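Local coordinates for protein cytochrome C3, A dimeric class III c-type cytochrome (Desulfovibrio gigas, PDB 1GYO) that binds four c-type hemes per chain in a disulfide-linked dimer and probably carries electrons between redox partners, at residues Gly82-Met87 and Glu92-Ile97; Cys39-Asp44 and Ser76-Arg81. All coordinates share one frame; numbering follows the deposited sequence.

Contact 1 (Gly82-Met87 and Glu92-Ile97); sequences GCHKAM and EQTGPI. With HEC (heme c), chain E.
H84 reaches from helix 80-89 to heme c #2 and to the loop folded back under that helix: its NE2 binds the heme iron at 2.0 Å, while ND1 on the far side of the imidazole donates to P96 O at 2.8 Å. This is the CXXCH motif of a class III cytochrome c, here C80 to H84, whose second cysteine, C83, is tied through SG to the heme vinyl-derived carbon CAC by a thioether. H31 supplies the other axial nitrogen. The ND1 bond is nearly straight (162°) and lies close to the ring plane, with ND1 tilted 31° from the P96 carbonyl plane, so it fixes how the imidazole is rotated about the iron bond and probably gives the ligand some imidazolate character. G95 CA sits over the centre of one ring face, 3.3 Å from the centroid, in a CH-pi contact. On the porphyrin itself, P96 CD lies 3.4 Å from C3A of the heme, and T94 and G95 run along the neighbouring pyrrole.

M87, one helical turn further on, fills the angle between loop and heme. The bend at chi3 (74°) brings CE to Q93 O and beside heme methyl CMD, and SD lies 3.4 Å from T94 OG1, a buried hydroxyl with no hydrogen-bonding partner in the model. At the opposite end of the loop I97 crosses K85 at about a right angle, CG2 against CG, while its CG1 packs on H84 CB. The return of the chain is secured by its backbone: E92 N donates to M87 O at 3.0 Å.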
# COMPACT_ATOMS: atom_id res chain seq x y z
N GLY A 82 4.33 -19.95 4.96
CA GLY A 82 4.05 -20.47 3.63
C GLY A 82 4.74 -19.69 2.52
O GLY A 82 5.24 -20.25 1.56
N CYS A 83 4.73 -18.37 2.62
CA CYS A 83 5.46 -17.59 1.61
C CYS A 83 6.97 -17.85 1.70
O CYS A 83 7.64 -18.10 0.70
CB CYS A 83 5.16 -16.10 1.81
SG CYS A 83 6.21 -15.19 0.59
N HIS A 84 7.51 -17.82 2.93
CA HIS A 84 8.96 -18.04 3.02
C HIS A 84 9.33 -19.42 2.47
O HIS A 84 10.31 -19.54 1.75
CB HIS A 84 9.41 -17.89 4.46
CG HIS A 84 9.23 -16.52 5.06
ND1 HIS A 84 9.37 -16.34 6.42
CD2 HIS A 84 8.94 -15.30 4.55
CE1 HIS A 84 9.15 -15.05 6.71
NE2 HIS A 84 8.90 -14.38 5.62
N LYS A 85 8.54 -20.47 2.80
CA LYS A 85 8.89 -21.79 2.26
C LYS A 85 8.80 -21.80 0.74
O LYS A 85 9.64 -22.42 0.05
CB LYS A 85 8.00 -22.85 2.88
CG LYS A 85 8.31 -23.24 4.28
CD LYS A 85 7.44 -24.32 4.95
CE LYS A 85 7.52 -25.62 4.18
NZ LYS A 85 6.84 -26.69 5.00
N ALA A 86 7.78 -21.17 0.16
CA ALA A 86 7.63 -21.19 -1.29
C ALA A 86 8.77 -20.45 -1.97
O ALA A 86 9.27 -20.88 -3.01
CB ALA A 86 6.31 -20.55 -1.69
N MET A 87 9.19 -19.34 -1.38
CA MET A 87 10.29 -18.56 -1.96
C MET A 87 11.59 -19.34 -1.84
O MET A 87 12.39 -19.37 -2.77
CB MET A 87 10.39 -17.19 -1.26
CG MET A 87 9.19 -16.30 -1.58
SD MET A 87 9.37 -14.61 -1.00
CE MET A 87 10.57 -13.97 -2.21
N GLU A 92 14.80 -17.98 -3.91
CA GLU A 92 14.65 -16.55 -3.76
C GLU A 92 14.92 -16.12 -2.33
O GLU A 92 14.49 -16.73 -1.36
CB GLU A 92 13.22 -16.16 -4.16
CG GLU A 92 12.98 -16.39 -5.66
CD GLU A 92 11.51 -16.20 -5.98
OE1 GLU A 92 10.73 -16.04 -5.03
OE2 GLU A 92 11.10 -16.22 -7.16
N GLN A 93 15.63 -15.01 -2.14
CA GLN A 93 15.85 -14.42 -0.84
C GLN A 93 14.54 -14.20 -0.08
O GLN A 93 13.59 -13.63 -0.61
CB GLN A 93 16.51 -13.05 -1.01
CG GLN A 93 17.06 -12.48 0.30
CD GLN A 93 17.95 -11.28 0.11
OE1 GLN A 93 17.85 -10.27 0.82
NE2 GLN A 93 18.87 -11.29 -0.85
N THR A 94 14.46 -14.66 1.17
CA THR A 94 13.18 -14.65 1.91
C THR A 94 13.45 -14.74 3.39
O THR A 94 14.60 -14.68 3.86
CB THR A 94 12.32 -15.79 1.37
OG1 THR A 94 10.96 -15.59 1.82
CG2 THR A 94 12.77 -17.17 1.80
N GLY A 95 12.36 -14.89 4.14
CA GLY A 95 12.39 -14.94 5.58
C GLY A 95 12.56 -16.33 6.15
O GLY A 95 12.69 -17.32 5.44
N PRO A 96 12.56 -16.40 7.48
CA PRO A 96 12.83 -17.65 8.19
C PRO A 96 11.69 -18.63 8.18
O PRO A 96 10.50 -18.30 8.08
CB PRO A 96 13.12 -17.20 9.63
CG PRO A 96 12.40 -15.89 9.77
CD PRO A 96 12.46 -15.25 8.42
N ILE A 97 12.10 -19.89 8.35
CA ILE A 97 11.18 -21.02 8.30
C ILE A 97 11.22 -21.86 9.56
O ILE A 97 10.17 -22.40 9.95
CB ILE A 97 11.50 -21.86 7.05
CG1 ILE A 97 11.23 -21.02 5.77
CG2 ILE A 97 10.78 -23.17 7.03
CD1 ILE A 97 11.94 -21.57 4.53
FE HEC E . 8.55 -12.40 5.59
CHA HEC E . 11.83 -11.56 5.35
CHB HEC E . 8.83 -12.43 8.99
CHC HEC E . 5.26 -12.82 5.86
CHD HEC E . 8.31 -12.51 2.24
NA HEC E . 10.05 -12.15 6.91
C1A HEC E . 11.36 -11.80 6.63
C2A HEC E . 12.15 -11.75 7.84
C3A HEC E . 11.31 -12.05 8.86
C4A HEC E . 10.01 -12.24 8.29
CMA HEC E . 11.63 -12.13 10.34
CAA HEC E . 13.60 -11.38 7.90
CBA HEC E . 13.81 -9.87 8.05
CGA HEC E . 13.50 -9.34 9.44
O1A HEC E . 14.27 -9.63 10.36
O2A HEC E . 12.47 -8.66 9.59
NB HEC E . 7.29 -12.55 7.12
C1B HEC E . 7.55 -12.53 8.48
C2B HEC E . 6.34 -12.66 9.25
C3B HEC E . 5.32 -12.75 8.36
C4B HEC E . 5.91 -12.70 7.04
CMB HEC E . 6.27 -12.65 10.75
CAB HEC E . 3.84 -12.93 8.61
CBB HEC E . 3.19 -11.90 9.50
NC HEC E . 7.09 -12.66 4.30
C1C HEC E . 5.75 -12.88 4.59
C2C HEC E . 5.00 -13.20 3.40
C3C HEC E . 5.87 -13.14 2.37
C4C HEC E . 7.16 -12.77 2.93
CMC HEC E . 3.54 -13.57 3.41
CAC HEC E . 5.67 -13.46 0.92
CBC HEC E . 4.33 -13.18 0.29
ND HEC E . 9.83 -12.15 4.09
C1D HEC E . 9.55 -12.15 2.75
C2D HEC E . 10.68 -11.72 1.96
C3D HEC E . 11.68 -11.47 2.84
C4D HEC E . 11.16 -11.72 4.16
CMD HEC E . 10.68 -11.58 0.46
CAD HEC E . 13.10 -11.06 2.55
CBD HEC E . 13.28 -9.56 2.60
CGD HEC E . 14.68 -9.16 2.11
O1D HEC E . 15.61 -9.24 2.91
O2D HEC E . 14.81 -8.84 0.92

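Contact 2 (Cys39-Asp44 and Ser76-Arg81); sequences CHHMFD and SEISCR. With HEC (heme c), chain D.
I78 lays its CG2 methyl beside the imidazole of H41, 3.8 Å from CD2, and against C39 O, where the CXXCH segment of heme c #1 runs into an axial ligand of heme c #3, an arrangement belonging to the multiheme cytochrome c3 fold. The two side chains cross at about a right angle, CD1 of I78 meeting CB and CG of H41. With CG2 anti to the backbone N, I78 turns that methyl toward the porphyrin as well, 3.6 Å from heme meso carbon CHB. H41 NE2 binds the iron at 2.0 Å, opposite H56. Its CG stands between the backbone N and the carbonyl carbon (chi1 65°), which swings the ring up to the metal, and M42 CG covers one ring face near the rim.

The interface is small and made through the methyls of I78, joined largely through the heme both segments touch. S76 and S79 pack on its edge, S79 CB lying 3.6 Å from heme methyl CMA. The backbone that presents I78 is a type I turn from S76 to S79 combined with an ST turn, in which I78 N donates to S76 OG at 3.1 Å.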
# COMPACT_ATOMS: atom_id res chain seq x y z
N CYS A 39 -0.15 -10.08 1.85
CA CYS A 39 -0.44 -10.37 3.26
C CYS A 39 -1.87 -9.95 3.61
O CYS A 39 -2.64 -10.75 4.15
CB CYS A 39 0.52 -9.67 4.17
SG CYS A 39 2.24 -10.18 3.84
N HIS A 40 -2.19 -8.69 3.34
CA HIS A 40 -3.52 -8.16 3.61
C HIS A 40 -4.46 -8.56 2.47
O HIS A 40 -4.90 -7.72 1.66
CB HIS A 40 -3.44 -6.64 3.69
CG HIS A 40 -2.58 -6.13 4.80
ND1 HIS A 40 -3.01 -6.09 6.11
CD2 HIS A 40 -1.35 -5.57 4.80
CE1 HIS A 40 -2.03 -5.55 6.85
NE2 HIS A 40 -1.01 -5.22 6.11
N HIS A 41 -4.73 -9.85 2.39
CA HIS A 41 -5.37 -10.44 1.22
C HIS A 41 -6.83 -9.99 1.05
O HIS A 41 -7.36 -10.18 -0.06
CB HIS A 41 -5.32 -11.97 1.32
CG HIS A 41 -6.09 -12.58 2.44
ND1 HIS A 41 -7.35 -13.10 2.24
CD2 HIS A 41 -5.87 -12.76 3.78
CE1 HIS A 41 -7.81 -13.57 3.38
NE2 HIS A 41 -6.94 -13.40 4.36
N MET A 42 -7.42 -9.41 2.08
CA MET A 42 -8.79 -8.90 2.00
C MET A 42 -8.82 -7.44 1.58
O MET A 42 -9.93 -6.93 1.34
CB MET A 42 -9.49 -9.08 3.33
CG MET A 42 -9.61 -10.54 3.76
SD MET A 42 -10.61 -11.58 2.68
CE MET A 42 -12.21 -10.89 3.06
N PHE A 43 -7.68 -6.77 1.46
CA PHE A 43 -7.70 -5.37 1.03
C PHE A 43 -7.92 -5.27 -0.47
O PHE A 43 -7.22 -5.94 -1.21
CB PHE A 43 -6.36 -4.71 1.46
CG PHE A 43 -6.35 -3.23 1.05
CD1 PHE A 43 -6.98 -2.27 1.79
CD2 PHE A 43 -5.71 -2.85 -0.11
CE1 PHE A 43 -6.95 -0.92 1.45
CE2 PHE A 43 -5.66 -1.51 -0.48
CZ PHE A 43 -6.32 -0.60 0.28
N ASP A 44 -8.86 -4.42 -0.88
CA ASP A 44 -9.08 -4.26 -2.32
C ASP A 44 -9.28 -2.79 -2.59
O ASP A 44 -10.40 -2.25 -2.44
CB ASP A 44 -10.30 -5.06 -2.72
CG ASP A 44 -10.58 -4.98 -4.21
OD1 ASP A 44 -10.04 -4.10 -4.91
OD2 ASP A 44 -11.40 -5.85 -4.66
N SER A 76 -0.49 -22.02 2.41
CA SER A 76 -0.81 -20.83 1.67
C SER A 76 0.31 -19.81 1.66
O SER A 76 0.87 -19.50 2.72
CB SER A 76 -2.04 -20.16 2.32
OG SER A 76 -2.25 -18.88 1.74
N GLU A 77 0.59 -19.24 0.52
CA GLU A 77 1.60 -18.20 0.41
C GLU A 77 1.16 -16.86 0.96
O GLU A 77 1.97 -15.92 0.93
CB GLU A 77 2.06 -18.07 -1.06
CG GLU A 77 2.73 -19.36 -1.54
CD GLU A 77 3.24 -19.27 -2.96
OE1 GLU A 77 3.59 -18.15 -3.37
OE2 GLU A 77 3.34 -20.34 -3.63
N ILE A 78 -0.05 -16.74 1.48
CA ILE A 78 -0.45 -15.57 2.27
C ILE A 78 0.16 -15.61 3.65
O ILE A 78 0.33 -14.58 4.32
CB ILE A 78 -1.98 -15.45 2.34
CG1 ILE A 78 -2.60 -15.43 0.93
CG2 ILE A 78 -2.42 -14.25 3.13
CD1 ILE A 78 -4.12 -15.58 0.92
N SER A 79 0.47 -16.82 4.16
CA SER A 79 0.97 -16.94 5.51
C SER A 79 2.49 -16.67 5.56
O SER A 79 3.21 -16.85 4.59
CB SER A 79 0.70 -18.31 6.14
OG SER A 79 1.65 -19.29 5.68
N CYS A 80 2.93 -16.26 6.73
CA CYS A 80 4.34 -15.97 6.98
C CYS A 80 5.20 -17.15 6.55
O CYS A 80 6.13 -17.03 5.73
CB CYS A 80 4.62 -15.67 8.44
SG CYS A 80 3.50 -14.59 9.31
N ARG A 81 4.89 -18.33 7.11
CA ARG A 81 5.78 -19.48 6.85
C ARG A 81 5.56 -20.01 5.45
O ARG A 81 6.52 -20.52 4.82
CB ARG A 81 5.57 -20.50 7.95
CG ARG A 81 6.60 -21.59 7.99
CD ARG A 81 6.58 -22.32 9.33
NE ARG A 81 7.63 -23.32 9.38
CZ ARG A 81 7.51 -24.59 9.02
NH1 ARG A 81 6.38 -25.09 8.56
NH2 ARG A 81 8.60 -25.38 9.11
FE HEC D . -7.09 -14.13 6.19
CHA HEC D . -7.64 -17.09 4.66
CHB HEC D . -3.80 -14.85 6.41
CHC HEC D . -6.47 -11.02 7.42
CHD HEC D . -10.39 -13.54 6.37
NA HEC D . -5.95 -15.65 5.64
C1A HEC D . -6.34 -16.80 4.99
C2A HEC D . -5.21 -17.66 4.76
C3A HEC D . -4.12 -17.05 5.28
C4A HEC D . -4.58 -15.79 5.80
CMA HEC D . -2.71 -17.55 5.36
CAA HEC D . -5.26 -19.02 4.09
CBA HEC D . -5.32 -20.11 5.15
CGA HEC D . -5.38 -21.51 4.58
O1A HEC D . -4.71 -22.41 5.13
O2A HEC D . -6.15 -21.73 3.62
NB HEC D . -5.45 -13.11 6.77
C1B HEC D . -4.16 -13.58 6.83
C2B HEC D . -3.25 -12.59 7.34
C3B HEC D . -4.00 -11.49 7.62
C4B HEC D . -5.36 -11.82 7.26
CMB HEC D . -1.78 -12.80 7.53
CAB HEC D . -3.56 -10.18 8.20
CBB HEC D . -2.44 -9.51 7.38
NC HEC D . -8.20 -12.58 6.77
C1C HEC D . -7.79 -11.36 7.26
C2C HEC D . -8.92 -10.52 7.59
C3C HEC D . -10.03 -11.26 7.36
C4C HEC D . -9.59 -12.52 6.81
CMC HEC D . -8.80 -9.12 8.15
CAC HEC D . -11.46 -10.89 7.64
CBC HEC D . -11.95 -9.61 6.99
ND HEC D . -8.70 -15.15 5.67
C1D HEC D . -10.01 -14.73 5.79
C2D HEC D . -10.90 -15.70 5.19
C3D HEC D . -10.12 -16.70 4.70
C4D HEC D . -8.76 -16.35 4.99
CMD HEC D . -12.39 -15.55 5.14
CAD HEC D . -10.53 -17.92 3.92
CBD HEC D . -10.37 -17.75 2.43
CGD HEC D . -11.30 -16.68 1.86
O1D HEC D . -10.78 -15.69 1.34
O2D HEC D . -12.52 -16.86 1.98

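In the fold
From the N terminus, the chain passes the hairpin of strands 6-9 and 24-27, then helix 36-39, and enters contact 2 at its first segment, 39-44. Contact 2 closes a long loop, which includes helix 68-72, when residues 76-81 return to that segment at the start of helix 80-89. Contact 1 follows in series: the same helix continues through 82-87 and the chain doubles back at once as 92-97. The two neither nest nor cross, but share helix 80-89 and meet where R81 NE probably hydrogen-bonds I97 O and C83 CB packs on E77 O. Together they tie the surroundings of heme c #3 to those of heme c #2.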